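Local atomic coordinates of soluble lytic murein transglycosylase (Escherichia coli, PDB entry 1QSA), a protein that cleaves the glycosidic bonds between N-acetylmuramic acid and N-acetylglucosamine in peptidoglycan, leaving a 1,6-anhydro bond in the muramic acid residue. Residues 431-434 against 435-439; 390-394 against 395-399; 532-535 against 536-539. All blocks are in the same frame, centred on the assembly; numbering follows the deposited sequence.

Contact 1. Residues 431-434 against 435-439; sequences LSVQ and ATIAG
Gln434 meets the following helical turn through its backbone. Its O accepts a hydrogen bond from Ala438 N at 3.0 Å and a weak one from Ile437 N. The side chain of Gln434 leaves this contact. It is extended, with CG anti to the backbone N (chi1 -172°), and its NE2 bonds to Arg401 O. Ala435 N bonds back to Leu431 O at 3.0 Å, and Ala435 CB lies 3.6 Å from the same oxygen. Val433 makes the contact between side chains. Its CG1 touches CD1 of Ile437 at 3.9 Å, and the two side chains pass at a slant. Val433 O is gripped twice. Ile437 N comes in at 3.1 Å almost in line with the carbonyl, while Thr436 OG1 reaches it at 2.7 Å from a more bent approach (C=O...O angle 124°). The Thr436 torsion (chi1 65°) turns OG1 back toward the preceding turn, a common way for a buried threonine hydroxyl to be satisfied inside a helix. Replacing Thr436 with a valine would remove the hydroxyl and would probably leave Val433 O held by Ile437 N alone of these two donors. Helix 429-438 lies against helix 397-408 through Gln434, Ala435 and Ala438, and against helix 413-425 through Leu431, Ser432, Ala435 and Thr436. Ser432 OG bonds to Glu447 O in helix 445-448, while Val433 packs on loop residues Pro450, Ala480 and Trp481.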
loop_
_atom_site.group_PDB
_atom_site.type_symbol
_atom_site.label_atom_id
_atom_site.label_comp_id
_atom_site.label_asym_id
_atom_site.label_seq_id
_atom_site.Cartn_x
_atom_site.Cartn_y
_atom_site.Cartn_z
ATOM N N LEU A 431 -8.593 15.347 -4.575
ATOM C CA LEU A 431 -7.475 16.037 -5.207
ATOM C C LEU A 431 -6.712 16.893 -4.205
ATOM O O LEU A 431 -5.493 17.009 -4.284
ATOM C CB LEU A 431 -7.958 16.877 -6.402
ATOM C CG LEU A 431 -8.708 16.054 -7.456
ATOM C CD1 LEU A 431 -9.002 16.940 -8.686
ATOM C CD2 LEU A 431 -7.854 14.838 -7.869
ATOM N N SER A 432 -7.431 17.484 -3.257
ATOM C CA SER A 432 -6.797 18.293 -2.221
ATOM C C SER A 432 -5.835 17.404 -1.426
ATOM O O SER A 432 -4.666 17.747 -1.262
ATOM C CB SER A 432 -7.864 18.894 -1.291
ATOM O OG SER A 432 -7.287 19.600 -0.199
ATOM N N VAL A 433 -6.309 16.237 -0.988
ATOM C CA VAL A 433 -5.440 15.326 -0.217
ATOM C C VAL A 433 -4.259 14.852 -1.080
ATOM O O VAL A 433 -3.099 14.842 -0.644
ATOM C CB VAL A 433 -6.230 14.088 0.333
ATOM C CG1 VAL A 433 -5.260 13.089 0.975
ATOM C CG2 VAL A 433 -7.272 14.525 1.383
ATOM N N GLN A 434 -4.540 14.534 -2.340
ATOM C CA GLN A 434 -3.505 14.059 -3.252
ATOM C C GLN A 434 -2.369 15.068 -3.430
ATOM O O GLN A 434 -1.193 14.690 -3.483
ATOM C CB GLN A 434 -4.149 13.698 -4.596
ATOM C CG GLN A 434 -3.219 13.002 -5.585
ATOM C CD GLN A 434 -3.868 12.767 -6.939
ATOM O OE1 GLN A 434 -5.089 12.782 -7.069
ATOM N NE2 GLN A 434 -3.045 12.525 -7.954
ATOM N N ALA A 435 -2.718 16.350 -3.511
ATOM C CA ALA A 435 -1.721 17.403 -3.667
ATOM C C ALA A 435 -0.897 17.554 -2.386
ATOM O O ALA A 435 0.310 17.803 -2.458
ATOM C CB ALA A 435 -2.384 18.717 -4.031
ATOM N N THR A 436 -1.519 17.406 -1.213
ATOM C CA THR A 436 -0.731 17.526 0.017
ATOM C C THR A 436 0.287 16.389 0.106
ATOM O O THR A 436 1.391 16.581 0.603
ATOM C CB THR A 436 -1.594 17.559 1.315
ATOM O OG1 THR A 436 -2.273 16.309 1.500
ATOM C CG2 THR A 436 -2.612 18.692 1.261
ATOM N N ILE A 437 -0.071 15.221 -0.422
ATOM C CA ILE A 437 0.836 14.081 -0.393
ATOM C C ILE A 437 1.992 14.308 -1.369
ATOM O O ILE A 437 3.153 14.119 -1.010
ATOM C CB ILE A 437 0.100 12.765 -0.696
ATOM C CG1 ILE A 437 -0.853 12.455 0.452
ATOM C CG2 ILE A 437 1.089 11.611 -0.893
ATOM C CD1 ILE A 437 -1.842 11.330 0.158
ATOM N N ALA A 438 1.679 14.776 -2.577
ATOM C CA ALA A 438 2.712 15.053 -3.577
ATOM C C ALA A 438 3.726 16.086 -3.088
ATOM O O ALA A 438 4.926 15.945 -3.327
ATOM C CB ALA A 438 2.071 15.540 -4.884
ATOM N N GLY A 439 3.253 17.118 -2.392
ATOM C CA GLY A 439 4.159 18.147 -1.917
ATOM C C GLY A 439 4.689 17.928 -0.514
ATOM O O GLY A 439 5.430 18.775 -0.004
#

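Contact 2. Residues 390-394 against 395-399; sequences ELMYW and NLDNT. With SO4 (sulfate ion), chain E.
The indole of Trp394 has Tyr393 on one face, and Trp394 CB meets CD1 of Leu396 at 3.8 Å. CD2 of Tyr393 stands 3.8 Å above the centre of the indole plane. At the edge of the Tyr393 ring, in its plane, lies Trp394 CE2. Trp394 also meets the ring of Tyr10, and its NE1 bonds to the hydroxyl of Tyr35. Tyr393 makes a cation-pi contact with Arg7.

Helix 383-393 ends here in a Schellman motif. Asn395 has positive phi (60°) and is the C-prime residue. Leu396 N bonds to Leu391 O at 2.9 Å, and Asn395 N bonds to Met392 O from above the carbonyl plane. The apolar contact that often accompanies this motif is present: Leu391 CD2 touches Leu396 CD1, the side chains crossing near a right angle. The same CD2 reaches CG2 of Thr399 at 3.7 Å.

Leu396 takes the N-cap position of helix 397-408. A sulfate, probably from the crystallisation liquor, sits at this helix start. Asn398 N bonds to its O3 at 3.0 Å. Its O2 takes two bonds, from Thr399 N at 2.9 Å and Thr399 OG1 at 2.8 Å. The helix dipole probably favours an anion there. Met392, bent at chi2 and chi3, brings CE to 3.5 Å from Asp397 OD2. That carboxylate also lies close to the one of Asp430, and the like charges may raise the proton affinity of the pair.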
loop_
_atom_site.group_PDB
_atom_site.type_symbol
_atom_site.label_atom_id
_atom_site.label_comp_id
_atom_site.label_asym_id
_atom_site.label_seq_id
_atom_site.Cartn_x
_atom_site.Cartn_y
_atom_site.Cartn_z
ATOM N N GLU A 390 -13.564 19.103 -15.886
ATOM C CA GLU A 390 -14.596 18.305 -16.537
ATOM C C GLU A 390 -14.695 16.921 -15.930
ATOM O O GLU A 390 -15.789 16.427 -15.702
ATOM C CB GLU A 390 -14.351 18.191 -18.048
ATOM C CG GLU A 390 -14.513 19.516 -18.779
ATOM C CD GLU A 390 -15.756 20.259 -18.319
ATOM O OE1 GLU A 390 -16.860 19.746 -18.574
ATOM O OE2 GLU A 390 -15.632 21.330 -17.663
ATOM N N LEU A 391 -13.545 16.291 -15.694
ATOM C CA LEU A 391 -13.538 14.944 -15.118
ATOM C C LEU A 391 -14.204 14.919 -13.739
ATOM O O LEU A 391 -15.003 14.029 -13.453
ATOM C CB LEU A 391 -12.114 14.409 -15.060
ATOM C CG LEU A 391 -11.474 14.150 -16.433
ATOM C CD1 LEU A 391 -9.966 13.944 -16.262
ATOM C CD2 LEU A 391 -12.146 12.927 -17.104
ATOM N N MET A 392 -13.960 15.952 -12.936
ATOM C CA MET A 392 -14.577 16.022 -11.611
ATOM C C MET A 392 -16.086 16.290 -11.752
ATOM O O MET A 392 -16.893 15.731 -11.010
ATOM C CB MET A 392 -13.881 17.093 -10.753
ATOM C CG MET A 392 -12.442 16.739 -10.373
ATOM S SD MET A 392 -12.324 15.136 -9.516
ATOM C CE MET A 392 -13.017 15.570 -7.915
ATOM N N TYR A 393 -16.463 17.089 -12.755
ATOM C CA TYR A 393 -17.870 17.384 -13.003
ATOM C C TYR A 393 -18.643 16.088 -13.287
ATOM O O TYR A 393 -19.774 15.917 -12.828
ATOM C CB TYR A 393 -18.031 18.341 -14.180
ATOM C CG TYR A 393 -19.475 18.645 -14.470
ATOM C CD1 TYR A 393 -20.200 19.495 -13.638
ATOM C CD2 TYR A 393 -20.129 18.078 -15.570
ATOM C CE1 TYR A 393 -21.537 19.777 -13.894
ATOM C CE2 TYR A 393 -21.465 18.356 -15.834
ATOM C CZ TYR A 393 -22.162 19.210 -14.991
ATOM O OH TYR A 393 -23.479 19.521 -15.242
ATOM N N TRP A 394 -18.012 15.161 -14.005
ATOM C CA TRP A 394 -18.642 13.877 -14.327
ATOM C C TRP A 394 -18.407 12.789 -13.273
ATOM O O TRP A 394 -18.771 11.624 -13.488
ATOM C CB TRP A 394 -18.150 13.371 -15.694
ATOM C CG TRP A 394 -18.497 14.280 -16.840
ATOM C CD1 TRP A 394 -17.620 14.930 -17.654
ATOM C CD2 TRP A 394 -19.811 14.621 -17.303
ATOM N NE1 TRP A 394 -18.304 15.658 -18.599
ATOM C CE2 TRP A 394 -19.649 15.489 -18.409
ATOM C CE3 TRP A 394 -21.110 14.280 -16.892
ATOM C CZ2 TRP A 394 -20.741 16.024 -19.115
ATOM C CZ3 TRP A 394 -22.202 14.815 -17.603
ATOM C CH2 TRP A 394 -22.004 15.674 -18.698
ATOM N N ASN A 395 -17.799 13.158 -12.149
ATOM C CA ASN A 395 -17.503 12.216 -11.066
ATOM C C ASN A 395 -16.592 11.066 -11.513
ATOM O O ASN A 395 -16.760 9.915 -11.097
ATOM C CB ASN A 395 -18.809 11.695 -10.444
ATOM C CG ASN A 395 -19.639 12.812 -9.838
ATOM O OD1 ASN A 395 -19.151 13.567 -9.012
ATOM N ND2 ASN A 395 -20.868 12.965 -10.304
ATOM N N LEU A 396 -15.664 11.380 -12.409
ATOM C CA LEU A 396 -14.700 10.407 -12.923
ATOM C C LEU A 396 -13.431 10.615 -12.101
ATOM O O LEU A 396 -12.374 10.972 -12.628
ATOM C CB LEU A 396 -14.444 10.660 -14.424
ATOM C CG LEU A 396 -15.684 10.467 -15.314
ATOM C CD1 LEU A 396 -15.439 10.970 -16.742
ATOM C CD2 LEU A 396 -16.084 8.995 -15.308
ATOM N N ASP A 397 -13.542 10.375 -10.799
ATOM C CA ASP A 397 -12.427 10.594 -9.894
ATOM C C ASP A 397 -11.135 9.844 -10.189
ATOM O O ASP A 397 -10.060 10.406 -10.000
ATOM C CB ASP A 397 -12.856 10.375 -8.430
ATOM C CG ASP A 397 -13.921 11.375 -7.969
ATOM O OD1 ASP A 397 -15.062 11.279 -8.430
ATOM O OD2 ASP A 397 -13.641 12.255 -7.119
ATOM N N ASN A 398 -11.215 8.593 -10.641
ATOM C CA ASN A 398 -9.980 7.862 -10.916
ATOM C C ASN A 398 -9.243 8.445 -12.123
ATOM O O ASN A 398 -8.010 8.524 -12.130
ATOM C CB ASN A 398 -10.259 6.374 -11.147
ATOM C CG ASN A 398 -10.721 5.663 -9.888
ATOM O OD1 ASN A 398 -10.273 5.980 -8.789
ATOM N ND2 ASN A 398 -11.642 4.715 -10.041
ATOM N N THR A 399 -10.016 8.882 -13.121
ATOM C CA THR A 399 -9.461 9.470 -14.343
ATOM C C THR A 399 -8.865 10.845 -13.996
ATOM O O THR A 399 -7.767 11.194 -14.444
ATOM C CB THR A 399 -10.545 9.584 -15.445
ATOM O OG1 THR A 399 -11.147 8.289 -15.636
ATOM C CG2 THR A 399 -9.924 10.044 -16.790
HETATM S S SO4 E . -13.466 6.841 -12.937
HETATM O O1 SO4 E . -14.843 6.831 -13.456
HETATM O O2 SO4 E . -12.748 8.040 -13.386
HETATM O O3 SO4 E . -13.510 6.827 -11.461
HETATM O O4 SO4 E . -12.763 5.650 -13.459
#

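Contact 3. Residues 532-535 against 536-539; sequences SYLQ and YVYQ
Tyr533 and Tyr536, one turn apart on helix 523-540, meet through their rings. CE1 of Tyr533 comes in at the edge of the Tyr536 ring, near its plane, and lies 3.6 Å from CD2. The planes are inclined at 45° and the centroids are 5.8 Å apart. Both side chains have CG anti to the backbone N (chi1 -171° and 166°), which brings the rings together, crossing at a slant. Val537 adds an aliphatic contact: its CG1 lies 3.8 Å from CZ of Tyr533 and also touches the hydroxyl oxygen.

The backbone bonds are those of a regular alpha helix. Tyr536 N, Val537 N, Tyr538 N and Gln539 N bond to the carbonyls of Ser532, Tyr533, Leu534 and Gln535. The last is 3.0 Å long and nearly straight at the hydrogen.

Two glutamine side chains take part. Gln539 folds back, and its NE2 bonds to Tyr536 O at 3.0 Å, in the carbonyl plane and on a lone pair. NE2 of Gln535 packs against CB of Gln539, 3.8 Å away, the side chains crossing near a right angle. OE1 of Gln535 accepts from Glu465 N and Ile466 N.

The chemistry is divided round the helix. The ring of Tyr533 and Val537 offer a largely apolar surface that packs on Pro556, whereas Gln535 ties the helix by its amide oxygen to the chain that leads into helix 468-479.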
loop_
_atom_site.group_PDB
_atom_site.type_symbol
_atom_site.label_atom_id
_atom_site.label_comp_id
_atom_site.label_asym_id
_atom_site.label_seq_id
_atom_site.Cartn_x
_atom_site.Cartn_y
_atom_site.Cartn_z
ATOM N N SER A 532 -23.123 2.076 9.041
ATOM C CA SER A 532 -23.865 0.994 9.681
ATOM C C SER A 532 -22.903 -0.076 10.227
ATOM O O SER A 532 -22.974 -0.422 11.405
ATOM C CB SER A 532 -24.890 0.374 8.733
ATOM O OG SER A 532 -25.988 1.255 8.568
ATOM N N TYR A 533 -21.943 -0.526 9.416
ATOM C CA TYR A 533 -21.002 -1.538 9.912
ATOM C C TYR A 533 -20.125 -0.963 11.028
ATOM O O TYR A 533 -19.876 -1.623 12.046
ATOM C CB TYR A 533 -20.128 -2.087 8.785
ATOM C CG TYR A 533 -19.303 -3.283 9.236
ATOM C CD1 TYR A 533 -19.926 -4.477 9.615
ATOM C CD2 TYR A 533 -17.919 -3.183 9.386
ATOM C CE1 TYR A 533 -19.184 -5.542 10.152
ATOM C CE2 TYR A 533 -17.168 -4.249 9.922
ATOM C CZ TYR A 533 -17.809 -5.411 10.306
ATOM O OH TYR A 533 -17.084 -6.426 10.907
ATOM N N LEU A 534 -19.687 0.285 10.854
ATOM C CA LEU A 534 -18.844 0.938 11.860
ATOM C C LEU A 534 -19.598 1.049 13.187
ATOM O O LEU A 534 -19.042 0.757 14.250
ATOM C CB LEU A 534 -18.409 2.313 11.351
ATOM C CG LEU A 534 -17.365 3.062 12.201
ATOM C CD1 LEU A 534 -16.075 2.247 12.322
ATOM C CD2 LEU A 534 -17.098 4.431 11.587
ATOM N N GLN A 535 -20.882 1.402 13.119
ATOM C CA GLN A 535 -21.717 1.496 14.322
ATOM C C GLN A 535 -21.856 0.105 14.968
ATOM O O GLN A 535 -21.821 -0.026 16.192
ATOM C CB GLN A 535 -23.103 2.059 13.959
ATOM C CG GLN A 535 -24.167 1.915 15.057
ATOM C CD GLN A 535 -23.824 2.605 16.362
ATOM O OE1 GLN A 535 -23.171 3.647 16.389
ATOM N NE2 GLN A 535 -24.300 2.033 17.460
ATOM N N TYR A 536 -21.962 -0.933 14.139
ATOM C CA TYR A 536 -22.076 -2.301 14.632
ATOM C C TYR A 536 -20.851 -2.689 15.469
ATOM O O TYR A 536 -21.005 -3.124 16.612
ATOM C CB TYR A 536 -22.268 -3.282 13.464
ATOM C CG TYR A 536 -22.073 -4.744 13.834
ATOM C CD1 TYR A 536 -22.904 -5.382 14.753
ATOM C CD2 TYR A 536 -21.036 -5.480 13.269
ATOM C CE1 TYR A 536 -22.696 -6.737 15.098
ATOM C CE2 TYR A 536 -20.826 -6.813 13.606
ATOM C CZ TYR A 536 -21.653 -7.433 14.511
ATOM O OH TYR A 536 -21.438 -8.764 14.800
ATOM N N VAL A 537 -19.645 -2.514 14.928
ATOM C CA VAL A 537 -18.450 -2.878 15.700
ATOM C C VAL A 537 -18.230 -1.926 16.887
ATOM O O VAL A 537 -17.695 -2.325 17.921
ATOM C CB VAL A 537 -17.167 -3.041 14.819
ATOM C CG1 VAL A 537 -17.335 -4.233 13.861
ATOM C CG2 VAL A 537 -16.853 -1.779 14.057
ATOM N N TYR A 538 -18.670 -0.681 16.742
ATOM C CA TYR A 538 -18.546 0.302 17.815
ATOM C C TYR A 538 -19.361 -0.136 19.054
ATOM O O TYR A 538 -18.815 -0.276 20.150
ATOM C CB TYR A 538 -18.999 1.679 17.313
ATOM C CG TYR A 538 -18.761 2.848 18.261
ATOM C CD1 TYR A 538 -17.466 3.306 18.532
ATOM C CD2 TYR A 538 -19.833 3.534 18.834
ATOM C CE1 TYR A 538 -17.251 4.426 19.345
ATOM C CE2 TYR A 538 -19.631 4.656 19.646
ATOM C CZ TYR A 538 -18.328 5.091 19.890
ATOM O OH TYR A 538 -18.102 6.187 20.687
ATOM N N GLN A 539 -20.650 -0.429 18.870
ATOM C CA GLN A 539 -21.485 -0.847 19.990
ATOM C C GLN A 539 -21.063 -2.216 20.521
ATOM O O GLN A 539 -21.094 -2.447 21.722
ATOM C CB GLN A 539 -22.976 -0.838 19.597
ATOM C CG GLN A 539 -23.390 -1.841 18.515
ATOM C CD GLN A 539 -23.594 -3.260 19.049
ATOM O OE1 GLN A 539 -24.115 -3.451 20.146
ATOM N NE2 GLN A 539 -23.176 -4.254 18.269
#

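In the fold
Contacts 1 and 2 both belong to the L domain, with centres about 17 Å apart. They touch where Leu431 CD1 packs on Met392 CG at 3.8 Å. Contact 3 belongs to the lysozyme-like SLT domain. Its centre is about 30 Å from that of contact 1 and 31 Å from that of contact 2, and it touches neither. Glu478, the predicted active-site residue, is nearer to contact 3: its side chain is about 8 Å from that of Leu534 and about 11 Å from that of Val433 in contact 1. Contact 2 lies away from that site, although Asn398 beside its sulfate bonds to Asn482 and Lys484 of the SLT domain.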